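Side-chain contact in dermonecrotic toxin (Pasteurella multocida, PDB 2EBF), which acts as a potent mitogenic toxin that induces bone resorption and is associated with severe atrophic rhinitis in pigs, seen here as its C-terminal region with a thiol protease-like catalytic triad: residues 574-577 / 578-582. Residues are numbered along the deposited sequence; the frame is centred on the assembly and turned at random.
Sequences FKLT and AGFPT
Leu576 meets Gly579, Phe580 and Pro581 where the chain bends at Thr577 and Ala578, with no regular helix or strand and no hydrogen bond between 574-577 and 578-582. The CB of Leu576 points toward 578-582. Leu576 CG lies 3.4 Å from Gly579 O, so a backbone carbonyl borders the base of the branch. The two methyls then part. Leu576 CD2 lies 3.8 Å from Phe580 CD2 and 4.1 Å from Phe580 CE2. Leu576 CD1 stands 4.0 Å from Pro581 CD, the two side chains crossing at about a right angle. The CB of Phe580 points away from 574-577, yet its ring still meets Leu576 CD2, which comes in obliquely. This is apolar packing within a surface loop of the C3 domain. The loop links strand 567-568, at one edge of the antiparallel sheet, to helix 583-591. Thr582 is the N-cap, its side chain capping a backbone N of the helix and its own N hydrogen-bonded to Ser585 OG. Helix 701-711 packs against the residues flanking the bend: Leu576 touches Gln710 and Arg711, and Pro581 touches Glu707 and Arg711.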
ATOM      1  N   PHE A 574     -20.555 -22.325   3.716  1.00 33.28           N
ATOM      2  CA  PHE A 574     -20.635 -22.240   5.163  1.00 33.67           C
ATOM      3  C   PHE A 574     -21.211 -23.523   5.738  1.00 34.22           C
ATOM      4  O   PHE A 574     -21.989 -24.204   5.072  1.00 34.16           O
ATOM      5  CB  PHE A 574     -21.435 -21.005   5.570  1.00 33.23           C
ATOM      6  CG  PHE A 574     -20.675 -19.715   5.397  1.00 32.63           C
ATOM      7  CD1 PHE A 574     -20.301 -18.962   6.501  1.00 32.52           C
ATOM      8  CD2 PHE A 574     -20.296 -19.274   4.137  1.00 31.16           C
ATOM      9  CE1 PHE A 574     -19.585 -17.774   6.349  1.00 31.29           C
ATOM     10  CE2 PHE A 574     -19.570 -18.090   3.979  1.00 29.47           C
ATOM     11  CZ  PHE A 574     -19.215 -17.343   5.083  1.00 30.53           C
ATOM     12  N   LYS A 575     -20.777 -23.868   6.950  1.00 35.12           N
ATOM     13  CA  LYS A 575     -21.194 -25.097   7.633  1.00 36.40           C
ATOM     14  C   LYS A 575     -21.220 -24.859   9.133  1.00 36.47           C
ATOM     15  O   LYS A 575     -20.512 -23.994   9.653  1.00 35.99           O
ATOM     16  CB  LYS A 575     -20.223 -26.252   7.361  1.00 36.88           C
ATOM     17  CG  LYS A 575     -19.915 -26.516   5.897  1.00 40.46           C
ATOM     18  CD  LYS A 575     -18.610 -27.280   5.750  1.00 44.53           C
ATOM     19  CE  LYS A 575     -18.108 -27.234   4.317  1.00 46.92           C
ATOM     20  NZ  LYS A 575     -16.781 -27.921   4.224  1.00 49.06           N
ATOM     21  N   LEU A 576     -22.040 -25.644   9.820  1.00 37.23           N
ATOM     22  CA  LEU A 576     -22.058 -25.675  11.273  1.00 38.57           C
ATOM     23  C   LEU A 576     -20.719 -26.228  11.789  1.00 39.54           C
ATOM     24  O   LEU A 576     -20.220 -27.225  11.268  1.00 39.59           O
ATOM     25  CB  LEU A 576     -23.217 -26.554  11.739  1.00 38.25           C
ATOM     26  CG  LEU A 576     -24.550 -26.015  12.284  1.00 37.95           C
ATOM     27  CD1 LEU A 576     -24.726 -24.521  12.205  1.00 35.47           C
ATOM     28  CD2 LEU A 576     -25.731 -26.750  11.667  1.00 37.12           C
ATOM     29  N   THR A 577     -20.143 -25.559  12.789  1.00 40.92           N
ATOM     30  CA  THR A 577     -18.855 -25.950  13.374  1.00 42.25           C
ATOM     31  C   THR A 577     -19.078 -27.091  14.348  1.00 42.57           C
ATOM     32  O   THR A 577     -18.449 -28.150  14.246  1.00 43.27           O
ATOM     33  CB  THR A 577     -18.174 -24.760  14.107  1.00 42.33           C
ATOM     34  OG1 THR A 577     -17.482 -23.946  13.155  1.00 44.42           O
ATOM     35  CG2 THR A 577     -17.167 -25.248  15.163  1.00 43.82           C
ATOM     36  N   ALA A 578     -19.986 -26.857  15.290  1.00 42.73           N
ATOM     37  CA  ALA A 578     -20.405 -27.874  16.239  1.00 42.75           C
ATOM     38  C   ALA A 578     -21.662 -28.547  15.686  1.00 42.23           C
ATOM     39  O   ALA A 578     -21.714 -28.935  14.506  1.00 42.59           O
ATOM     40  CB  ALA A 578     -20.682 -27.231  17.592  1.00 43.10           C
ATOM     41  N   GLY A 579     -22.670 -28.678  16.540  1.00 41.27           N
ATOM     42  CA  GLY A 579     -23.967 -29.170  16.118  1.00 40.09           C
ATOM     43  C   GLY A 579     -24.857 -27.977  15.852  1.00 38.86           C
ATOM     44  O   GLY A 579     -24.373 -26.882  15.547  1.00 39.04           O
ATOM     45  N   PHE A 580     -26.161 -28.186  15.972  1.00 37.86           N
ATOM     46  CA  PHE A 580     -27.122 -27.110  15.807  1.00 36.68           C
ATOM     47  C   PHE A 580     -26.944 -26.075  16.897  1.00 35.83           C
ATOM     48  O   PHE A 580     -26.632 -26.423  18.040  1.00 35.67           O
ATOM     49  CB  PHE A 580     -28.548 -27.647  15.835  1.00 36.74           C
ATOM     50  CG  PHE A 580     -28.886 -28.511  14.661  1.00 36.85           C
ATOM     51  CD1 PHE A 580     -29.189 -29.851  14.838  1.00 37.74           C
ATOM     52  CD2 PHE A 580     -28.890 -27.984  13.372  1.00 37.45           C
ATOM     53  CE1 PHE A 580     -29.505 -30.655  13.755  1.00 37.84           C
ATOM     54  CE2 PHE A 580     -29.197 -28.780  12.287  1.00 37.51           C
ATOM     55  CZ  PHE A 580     -29.505 -30.118  12.477  1.00 37.12           C
ATOM     56  N   PRO A 581     -27.125 -24.794  16.546  1.00 35.05           N
ATOM     57  CA  PRO A 581     -27.120 -23.744  17.559  1.00 34.41           C
ATOM     58  C   PRO A 581     -28.296 -23.934  18.514  1.00 33.95           C
ATOM     59  O   PRO A 581     -29.328 -24.498  18.131  1.00 33.39           O
ATOM     60  CB  PRO A 581     -27.291 -22.456  16.744  1.00 34.66           C
ATOM     61  CG  PRO A 581     -27.794 -22.879  15.425  1.00 34.43           C
ATOM     62  CD  PRO A 581     -27.330 -24.265  15.184  1.00 34.84           C
ATOM     63  N   THR A 582     -28.121 -23.488  19.752  1.00 33.94           N
ATOM     64  CA  THR A 582     -29.165 -23.575  20.761  1.00 34.02           C
ATOM     65  C   THR A 582     -29.290 -22.221  21.439  1.00 34.34           C
ATOM     66  O   THR A 582     -28.443 -21.346  21.255  1.00 33.80           O
ATOM     67  CB  THR A 582     -28.841 -24.636  21.838  1.00 34.26           C
ATOM     68  OG1 THR A 582     -27.584 -24.326  22.453  1.00 33.98           O
ATOM     69  CG2 THR A 582     -28.792 -26.037  21.236  1.00 33.92           C
TER